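Local coordinates for uncharacterized protein (Escherichia coli O157:H7, PDB 4ZV9), which is of unknown function but, as a dienelactone hydrolase family member with an alpha/beta-hydrolase fold, probably hydrolyses an ester or lactone substrate, at residues A[29-34]-A[60-65]; A[144-149]-A[165-170]; A[160-165]-A[189-194]. One frame throughout, in Å; residues are numbered along the deposited sequence.

Contact 1 (A[29-34]-A[60-65])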
loop_
_atom_site.group_PDB
_atom_site.type_symbol
_atom_site.label_atom_id
_atom_site.label_comp_id
_atom_site.label_asym_id
_atom_site.label_seq_id
_atom_site.Cartn_x
_atom_site.Cartn_y
_atom_site.Cartn_z
ATOM N N ARG A 29 11.823 -4.434 -10.104
ATOM C CA ARG A 29 12.009 -2.989 -10.139
ATOM C C ARG A 29 11.009 -2.318 -9.207
ATOM O O ARG A 29 9.848 -2.734 -9.132
ATOM C CB ARG A 29 11.778 -2.519 -11.566
ATOM C CG ARG A 29 11.652 -1.020 -11.794
ATOM C CD ARG A 29 11.492 -0.764 -13.288
ATOM N NE ARG A 29 11.062 0.592 -13.630
ATOM C CZ ARG A 29 11.881 1.592 -13.965
ATOM N NH1 ARG A 29 13.194 1.434 -13.969
ATOM N NH2 ARG A 29 11.373 2.774 -14.284
ATOM N N GLY A 30 11.456 -1.281 -8.512
ATOM C CA GLY A 30 10.604 -0.507 -7.630
ATOM C C GLY A 30 11.009 0.961 -7.590
ATOM O O GLY A 30 12.157 1.301 -7.882
ATOM N N TYR A 31 10.050 1.818 -7.264
ATOM C CA TYR A 31 10.264 3.246 -7.106
ATOM C C TYR A 31 10.493 3.513 -5.620
ATOM O O TYR A 31 9.586 3.311 -4.786
ATOM C CB TYR A 31 9.033 3.981 -7.620
ATOM C CG TYR A 31 9.106 5.498 -7.658
ATOM C CD1 TYR A 31 10.040 6.158 -8.448
ATOM C CD2 TYR A 31 8.166 6.268 -6.978
ATOM C CE1 TYR A 31 10.043 7.545 -8.536
ATOM C CE2 TYR A 31 8.164 7.650 -7.067
ATOM C CZ TYR A 31 9.107 8.283 -7.813
ATOM O OH TYR A 31 9.094 9.665 -7.878
ATOM N N LEU A 32 11.716 3.889 -5.269
ATOM C CA LEU A 32 12.095 4.133 -3.888
ATOM C C LEU A 32 12.186 5.643 -3.639
ATOM O O LEU A 32 12.938 6.324 -4.339
ATOM C CB LEU A 32 13.467 3.504 -3.618
ATOM C CG LEU A 32 14.053 3.627 -2.199
ATOM C CD1 LEU A 32 13.291 2.741 -1.239
ATOM C CD2 LEU A 32 15.521 3.207 -2.202
ATOM N N VAL A 33 11.456 6.156 -2.641
ATOM C CA VAL A 33 11.507 7.575 -2.322
ATOM C C VAL A 33 11.854 7.776 -0.851
ATOM O O VAL A 33 11.209 7.189 0.017
ATOM C CB VAL A 33 10.175 8.300 -2.604
ATOM C CG1 VAL A 33 10.407 9.809 -2.617
ATOM C CG2 VAL A 33 9.591 7.872 -3.942
ATOM N N LYS A 34 12.850 8.620 -0.574
ATOM C CA LYS A 34 13.302 8.906 0.792
ATOM C C LYS A 34 13.165 10.385 1.107
ATOM O O LYS A 34 13.206 11.216 0.192
ATOM C CB LYS A 34 14.796 8.624 0.925
ATOM C CG LYS A 34 15.245 7.236 0.568
ATOM C CD LYS A 34 16.764 7.169 0.488
ATOM C CE LYS A 34 17.194 5.755 0.147
ATOM N NZ LYS A 34 18.643 5.644 -0.155
ATOM N N ASP A 60 3.233 9.106 -7.228
ATOM C CA ASP A 60 2.978 10.321 -6.455
ATOM C C ASP A 60 2.701 9.958 -4.984
ATOM O O ASP A 60 3.194 10.620 -4.080
ATOM C CB ASP A 60 1.807 11.100 -7.027
ATOM C CG ASP A 60 1.722 12.501 -6.459
ATOM O OD1 ASP A 60 2.703 13.271 -6.604
ATOM O OD2 ASP A 60 0.673 12.857 -5.924
ATOM N N VAL A 61 1.914 8.909 -4.747
ATOM C CA VAL A 61 1.611 8.509 -3.374
ATOM C C VAL A 61 2.906 8.172 -2.628
ATOM O O VAL A 61 3.065 8.537 -1.463
ATOM C CB VAL A 61 0.599 7.353 -3.324
ATOM C CG1 VAL A 61 0.462 6.810 -1.906
ATOM C CG2 VAL A 61 -0.745 7.837 -3.836
ATOM N N ALA A 62 3.828 7.493 -3.308
ATOM C CA ALA A 62 5.116 7.167 -2.710
ATOM C C ALA A 62 5.839 8.441 -2.293
ATOM O O ALA A 62 6.412 8.506 -1.193
ATOM C CB ALA A 62 5.949 6.327 -3.646
ATOM N N ARG A 63 5.801 9.459 -3.136
ATOM C CA ARG A 63 6.401 10.738 -2.793
ATOM C C ARG A 63 5.689 11.408 -1.606
ATOM O O ARG A 63 6.350 12.002 -0.753
ATOM C CB ARG A 63 6.453 11.671 -3.995
ATOM C CG ARG A 63 7.372 11.187 -5.108
ATOM C CD ARG A 63 7.599 12.264 -6.167
ATOM N NE ARG A 63 6.390 12.621 -6.900
ATOM C CZ ARG A 63 5.955 12.024 -8.002
ATOM N NH1 ARG A 63 6.590 10.973 -8.525
ATOM N NH2 ARG A 63 4.850 12.462 -8.585
ATOM N N ARG A 64 4.368 11.272 -1.516
ATOM C CA ARG A 64 3.621 11.820 -0.359
ATOM C C ARG A 64 4.060 11.146 0.945
ATOM O O ARG A 64 4.165 11.798 1.974
ATOM C CB ARG A 64 2.121 11.647 -0.520
ATOM C CG ARG A 64 1.556 12.312 -1.769
ATOM C CD ARG A 64 0.066 12.049 -1.907
ATOM N NE ARG A 64 -0.356 12.186 -3.288
ATOM C CZ ARG A 64 -1.595 12.027 -3.722
ATOM N NH1 ARG A 64 -2.584 11.782 -2.864
ATOM N NH2 ARG A 64 -1.849 12.150 -5.027
ATOM N N VAL A 65 4.311 9.845 0.886
ATOM C CA VAL A 65 4.806 9.117 2.034
ATOM C C VAL A 65 6.179 9.632 2.469
ATOM O O VAL A 65 6.441 9.804 3.668
ATOM C CB VAL A 65 4.862 7.595 1.758
ATOM C CG1 VAL A 65 5.541 6.859 2.903
ATOM C CG2 VAL A 65 3.447 7.061 1.552
#
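The hydroxyl of Y31 takes a hydrogen bond from the guanidinium of R63, with NH1 2.9 Å from OH and an N-H...O angle of 159°. The oxygen lies almost in the guanidinium plane, so the N-H is aimed well, while the tyrosine ring stands nearly upright to that plane. Tyrosine suits this place because its ring spans the gap between strand and helix before the hydroxyl is offered. Y31 holds CG anti to its N (chi1 -175°), which carries the ring out past A62 to R63. The arginine chain bends at chi3, which brings NH1 round to the hydroxyl; R63 CD, placed by the torsions before it, also passes 3.5 Å from Y31 OH. Its other nitrogens are engaged too: NE donates to the backbone O of V5, and NH2 makes a weak bond, within a salt bridge, to D60 OD1. A buried guanidinium is thus held from several sides. The second oxygen of D60, OD2, is gripped side-on by NE and NH2 of R64.

Strand 28-35 is an antiparallel member of the central sheet of the alpha/beta-hydrolase fold, and helix 56-67 is the connection of the beta-alpha-beta crossover from strand 42-48 to strand 71-75. Their short segments run 25° from parallel, with axes 7.6 Å apart at the closest.

Beneath the polar bond the contact is apolar. A62 CB sits at the edge of the Y31 ring, 4.0 Å from CD2, and equally close to V33 CG2; a methyl is small enough to let the strand lie near the helix. V33, beta-branched and well suited to a strand, straddles the helix surface: CG2 rests on A62 while CG1 packs 4.1 Å from R63 CA. I12 of the neighbouring strand 12-21 touches both V33 and R63.

Contact 2 (A[144-149]-A[165-170])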
loop_
_atom_site.group_PDB
_atom_site.type_symbol
_atom_site.label_atom_id
_atom_site.label_comp_id
_atom_site.label_asym_id
_atom_site.label_seq_id
_atom_site.Cartn_x
_atom_site.Cartn_y
_atom_site.Cartn_z
ATOM N N PRO A 144 4.001 -11.306 11.217
ATOM C CA PRO A 144 3.636 -10.887 12.569
ATOM C C PRO A 144 4.380 -9.637 13.069
ATOM O O PRO A 144 3.877 -8.954 13.955
ATOM C CB PRO A 144 3.946 -12.120 13.432
ATOM C CG PRO A 144 4.833 -12.979 12.609
ATOM C CD PRO A 144 4.494 -12.692 11.177
ATOM N N GLU A 145 5.532 -9.328 12.481
ATOM C CA GLU A 145 6.295 -8.131 12.846
ATOM C C GLU A 145 5.960 -6.855 12.057
ATOM O O GLU A 145 6.557 -5.820 12.302
ATOM C CB GLU A 145 7.791 -8.405 12.647
ATOM C CG GLU A 145 8.270 -9.624 13.377
ATOM C CD GLU A 145 9.713 -9.982 13.087
ATOM O OE1 GLU A 145 10.396 -9.272 12.297
ATOM O OE2 GLU A 145 10.153 -10.998 13.651
ATOM N N LEU A 146 5.066 -6.955 11.091
ATOM C CA LEU A 146 4.657 -5.807 10.296
ATOM C C LEU A 146 4.177 -4.720 11.253
ATOM O O LEU A 146 3.359 -4.984 12.149
ATOM C CB LEU A 146 3.541 -6.220 9.340
ATOM C CG LEU A 146 3.050 -5.222 8.286
ATOM C CD1 LEU A 146 4.131 -4.973 7.228
ATOM C CD2 LEU A 146 1.797 -5.748 7.644
ATOM N N ALA A 147 4.717 -3.517 11.107
ATOM C CA ALA A 147 4.406 -2.431 12.041
ATOM C C ALA A 147 2.951 -1.940 11.975
ATOM O O ALA A 147 2.375 -1.572 12.995
ATOM C CB ALA A 147 5.365 -1.277 11.827
ATOM N N CYS A 148 2.379 -1.911 10.776
ATOM C CA CYS A 148 0.986 -1.515 10.585
ATOM C C CYS A 148 0.582 -1.795 9.139
ATOM O O CYS A 148 1.438 -2.000 8.273
ATOM C CB CYS A 148 0.765 -0.031 10.914
ATOM S SG CYS A 148 1.732 1.121 9.886
ATOM N N ALA A 149 -0.721 -1.841 8.896
ATOM C CA ALA A 149 -1.257 -2.053 7.549
ATOM C C ALA A 149 -2.460 -1.150 7.335
ATOM O O ALA A 149 -3.328 -1.033 8.221
ATOM C CB ALA A 149 -1.640 -3.501 7.351
ATOM N N ILE A 165 -2.995 -12.250 12.549
ATOM C CA ILE A 165 -2.680 -10.815 12.374
ATOM C C ILE A 165 -2.184 -10.137 13.649
ATOM O O ILE A 165 -2.798 -10.282 14.715
ATOM C CB ILE A 165 -3.908 -10.033 11.840
ATOM C CG1 ILE A 165 -4.286 -10.535 10.447
ATOM C CG2 ILE A 165 -3.608 -8.539 11.791
ATOM C CD1 ILE A 165 -5.600 -9.995 9.915
ATOM N N GLU A 166 -1.050 -9.429 13.546
ATOM C CA GLU A 166 -0.508 -8.661 14.670
ATOM C C GLU A 166 -0.381 -7.161 14.354
ATOM O O GLU A 166 -0.431 -6.335 15.260
ATOM C CB GLU A 166 0.843 -9.212 15.132
ATOM C CG GLU A 166 0.828 -10.675 15.564
ATOM C CD GLU A 166 -0.180 -10.990 16.662
ATOM O OE1 GLU A 166 -0.415 -10.147 17.549
ATOM O OE2 GLU A 166 -0.755 -12.094 16.634
ATOM N N ALA A 167 -0.233 -6.813 13.078
ATOM C CA ALA A 167 -0.134 -5.419 12.683
ATOM C C ALA A 167 -1.456 -4.687 12.918
ATOM O O ALA A 167 -2.512 -5.157 12.483
ATOM C CB ALA A 167 0.230 -5.317 11.207
ATOM N N PRO A 168 -1.394 -3.524 13.591
ATOM C CA PRO A 168 -2.575 -2.671 13.738
ATOM C C PRO A 168 -3.110 -2.260 12.372
ATOM O O PRO A 168 -2.336 -1.798 11.529
ATOM C CB PRO A 168 -2.039 -1.452 14.492
ATOM C CG PRO A 168 -0.892 -1.983 15.274
ATOM C CD PRO A 168 -0.262 -3.034 14.401
ATOM N N LEU A 169 -4.409 -2.445 12.174
ATOM C CA LEU A 169 -5.062 -2.217 10.875
ATOM C C LEU A 169 -5.895 -0.956 10.835
ATOM O O LEU A 169 -6.727 -0.729 11.725
ATOM C CB LEU A 169 -6.011 -3.375 10.575
ATOM C CG LEU A 169 -5.410 -4.686 10.104
ATOM C CD1 LEU A 169 -6.455 -5.784 10.248
ATOM C CD2 LEU A 169 -4.968 -4.540 8.664
ATOM N N LEU A 170 -5.689 -0.151 9.802
ATOM C CA LEU A 170 -6.516 1.020 9.557
ATOM C C LEU A 170 -7.174 0.748 8.222
ATOM O O LEU A 170 -6.499 0.737 7.193
ATOM C CB LEU A 170 -5.694 2.311 9.509
ATOM C CG LEU A 170 -6.469 3.562 9.079
ATOM C CD1 LEU A 170 -7.611 3.889 10.038
ATOM C CD2 LEU A 170 -5.518 4.739 8.966
#
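A149 and L169 face each other in a single parallel beta bridge: A149 N donates to P168 O at 3.1 Å, and L170 N to A149 O at 3.0 Å. L169 sets out with CB directed away from A149, yet one branch comes round to the neighbouring strand: with CG anti to the carbonyl carbon (chi1 -77°) and chi2 extended (164°), L169 CD2 lies 3.7 Å from A149 CB. The small alanine methyl lets the leucine branch lie against the strand.

Ahead of the bridge, A167 CB points into the bend of 144-149 and rests 3.3 Å from L146 O. L146 holds CG anti to its own N, which lays CD2 alongside CB against the same methyl. C148 CB, its place set by the backbone, lies 3.6 Å from P168 O. Proline suits position 168, since P168 CD meets A147 O at 3.3 Å with no N-H required. On the rim, E166 covers P144 O with CB and then bends at chi2, its carboxylate leading away to a long, weak ion pair with K196.

Two straight backbone bonds thus join the parallel pair 169-174 and 198-203 to the larger sheet, continuing the alpha/beta-hydrolase sheet. P168 O also accepts from W233 NE1, so this seam probably gains directional hold from helix 220-237 as well as from its apolar packing.

Contact 3 (A[160-165]-A[189-194])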
loop_
_atom_site.group_PDB
_atom_site.type_symbol
_atom_site.label_atom_id
_atom_site.label_comp_id
_atom_site.label_asym_id
_atom_site.label_seq_id
_atom_site.Cartn_x
_atom_site.Cartn_y
_atom_site.Cartn_z
ATOM N N ALA A 160 -10.455 -17.347 8.399
ATOM C CA ALA A 160 -9.706 -18.349 9.172
ATOM C C ALA A 160 -8.266 -17.940 9.522
ATOM O O ALA A 160 -7.644 -18.555 10.384
ATOM C CB ALA A 160 -9.705 -19.680 8.438
ATOM N N ASP A 161 -7.742 -16.903 8.874
ATOM C CA ASP A 161 -6.369 -16.437 9.126
ATOM C C ASP A 161 -6.267 -15.214 10.023
ATOM O O ASP A 161 -5.155 -14.765 10.347
ATOM C CB ASP A 161 -5.714 -16.062 7.801
ATOM C CG ASP A 161 -5.544 -17.235 6.879
ATOM O OD1 ASP A 161 -5.105 -18.306 7.333
ATOM O OD2 ASP A 161 -5.810 -17.058 5.674
ATOM N N VAL A 162 -7.408 -14.660 10.422
ATOM C CA VAL A 162 -7.422 -13.410 11.185
ATOM C C VAL A 162 -6.653 -13.505 12.510
ATOM O O VAL A 162 -5.977 -12.545 12.894
ATOM C CB VAL A 162 -8.861 -12.894 11.368
ATOM C CG1 VAL A 162 -8.926 -11.712 12.318
ATOM C CG2 VAL A 162 -9.428 -12.493 10.017
ATOM N N ALA A 163 -6.692 -14.660 13.172
ATOM C CA ALA A 163 -5.968 -14.837 14.442
ATOM C C ALA A 163 -4.461 -14.597 14.304
ATOM O O ALA A 163 -3.804 -14.195 15.263
ATOM C CB ALA A 163 -6.234 -16.220 15.033
ATOM N N LYS A 164 -3.914 -14.818 13.106
ATOM C CA LYS A 164 -2.480 -14.624 12.868
ATOM C C LYS A 164 -2.047 -13.152 12.805
ATOM O O LYS A 164 -0.865 -12.843 12.981
ATOM C CB LYS A 164 -2.074 -15.304 11.561
ATOM C CG LYS A 164 -2.187 -16.820 11.539
ATOM C CD LYS A 164 -1.782 -17.335 10.156
ATOM C CE LYS A 164 -1.772 -18.844 9.992
ATOM N NZ LYS A 164 -3.137 -19.439 9.964
ATOM N N ILE A 165 -2.995 -12.250 12.549
ATOM C CA ILE A 165 -2.680 -10.815 12.374
ATOM C C ILE A 165 -2.184 -10.137 13.649
ATOM O O ILE A 165 -2.798 -10.282 14.715
ATOM C CB ILE A 165 -3.908 -10.033 11.840
ATOM C CG1 ILE A 165 -4.286 -10.535 10.447
ATOM C CG2 ILE A 165 -3.608 -8.539 11.791
ATOM C CD1 ILE A 165 -5.600 -9.995 9.915
ATOM N N ALA A 189 -16.008 -9.042 12.521
ATOM C CA ALA A 189 -16.398 -9.961 13.590
ATOM C C ALA A 189 -15.206 -10.810 14.030
ATOM O O ALA A 189 -15.023 -11.049 15.229
ATOM C CB ALA A 189 -17.563 -10.844 13.152
ATOM N N ALA A 190 -14.381 -11.238 13.073
ATOM C CA ALA A 190 -13.191 -12.038 13.402
ATOM C C ALA A 190 -12.125 -11.194 14.109
ATOM O O ALA A 190 -11.442 -11.679 15.021
ATOM C CB ALA A 190 -12.622 -12.680 12.159
ATOM N N LEU A 191 -11.980 -9.937 13.694
ATOM C CA LEU A 191 -11.027 -9.038 14.340
ATOM C C LEU A 191 -11.420 -8.842 15.810
ATOM O O LEU A 191 -10.580 -8.959 16.705
ATOM C CB LEU A 191 -10.953 -7.691 13.609
ATOM C CG LEU A 191 -10.265 -7.712 12.237
ATOM C CD1 LEU A 191 -10.536 -6.415 11.496
ATOM C CD2 LEU A 191 -8.773 -7.968 12.363
ATOM N N LYS A 192 -12.704 -8.579 16.050
ATOM C CA LYS A 192 -13.203 -8.389 17.408
ATOM C C LYS A 192 -13.101 -9.664 18.226
ATOM O O LYS A 192 -12.665 -9.627 19.376
ATOM C CB LYS A 192 -14.652 -7.916 17.397
ATOM C CG LYS A 192 -14.860 -6.510 16.886
ATOM C CD LYS A 192 -16.292 -6.077 17.120
ATOM C CE LYS A 192 -16.492 -4.622 16.742
ATOM N NZ LYS A 192 -17.789 -4.093 17.231
ATOM N N ALA A 193 -13.494 -10.793 17.640
ATOM C CA ALA A 193 -13.436 -12.081 18.347
ATOM C C ALA A 193 -12.008 -12.450 18.760
ATOM O O ALA A 193 -11.809 -13.162 19.739
ATOM C CB ALA A 193 -14.039 -13.188 17.499
ATOM N N ASN A 194 -11.020 -11.951 18.022
ATOM C CA ASN A 194 -9.615 -12.213 18.320
ATOM C C ASN A 194 -8.871 -11.027 18.940
ATOM O O ASN A 194 -7.634 -11.017 18.990
ATOM C CB ASN A 194 -8.916 -12.679 17.056
ATOM C CG ASN A 194 -9.356 -14.059 16.635
ATOM O OD1 ASN A 194 -8.931 -15.052 17.224
ATOM N ND2 ASN A 194 -10.217 -14.135 15.627
#
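V162 and L191 meet because of how each turns about its first torsions. The valine sets CG1 anti to its backbone N (chi1 172°), which sends that methyl onto the last turn of helix 184-193. L191 puts CG anti to its carbonyl carbon (chi1 -71°) and then extends through chi2 (167°), carrying CD2 to 3.7 Å from V162 CG1. The same valine methyl lies 3.8 Å from A190 CB, while CG2 flanks that alanine from its other branch. Alanine at 190 leaves room for the branched side chain to sit close to the helix backbone, and V162 CG1 comes within 3.7 Å of A190 O. These are van der Waals contacts; no hydrogen bond crosses between the two segments.

The polar work is done inside the helix end. N194, the first residue to leave helical geometry, folds its side chain back so that ND2 donates to A190 O at 2.8 Å, nearly in the plane of its own amide. The N194 backbone N reaches the same oxygen at 3.0 Å from the opposite face of the carbonyl plane. Asparagine suits this terminus: its short amide can tie down a carbonyl of the final turn and, with OD1, still cover A163, whose CB is 3.7 Å away.

Segment 160-165 belongs to the connection between strands 148-151 and 169-174. K196, just past the helix, donates to the carbonyls of A163 and I165, while Y187, one turn before L191 on helix 184-193, packs on V162 and I165. I165 also rests on A140 and V141 of helix 132-142, so the connection packs against both helices, while L191 in turn leans on Y198 of strand 198-203.

In the fold
Contacts 2 and 3 form one continuous region: their centres are 12 Å apart, they share I165, and L169 CD1 packs 3.8 Å from L191 CD2, linking the strand bridge to the helix beside it. Contact 1 stands apart. Its centre is 21 Å from that of contact 2, with nearest atoms about 10 Å apart, and 31 Å from that of contact 3, across the middle of the chain. Contacts 1 and 2 nevertheless reach the same sheet. Between their strands, 28-35 and 148-151, runs strand 123-128, which leads to C130, present as a hydroxyethyl disulfide adduct and, as in dienelactone hydrolases, probably the nucleophile.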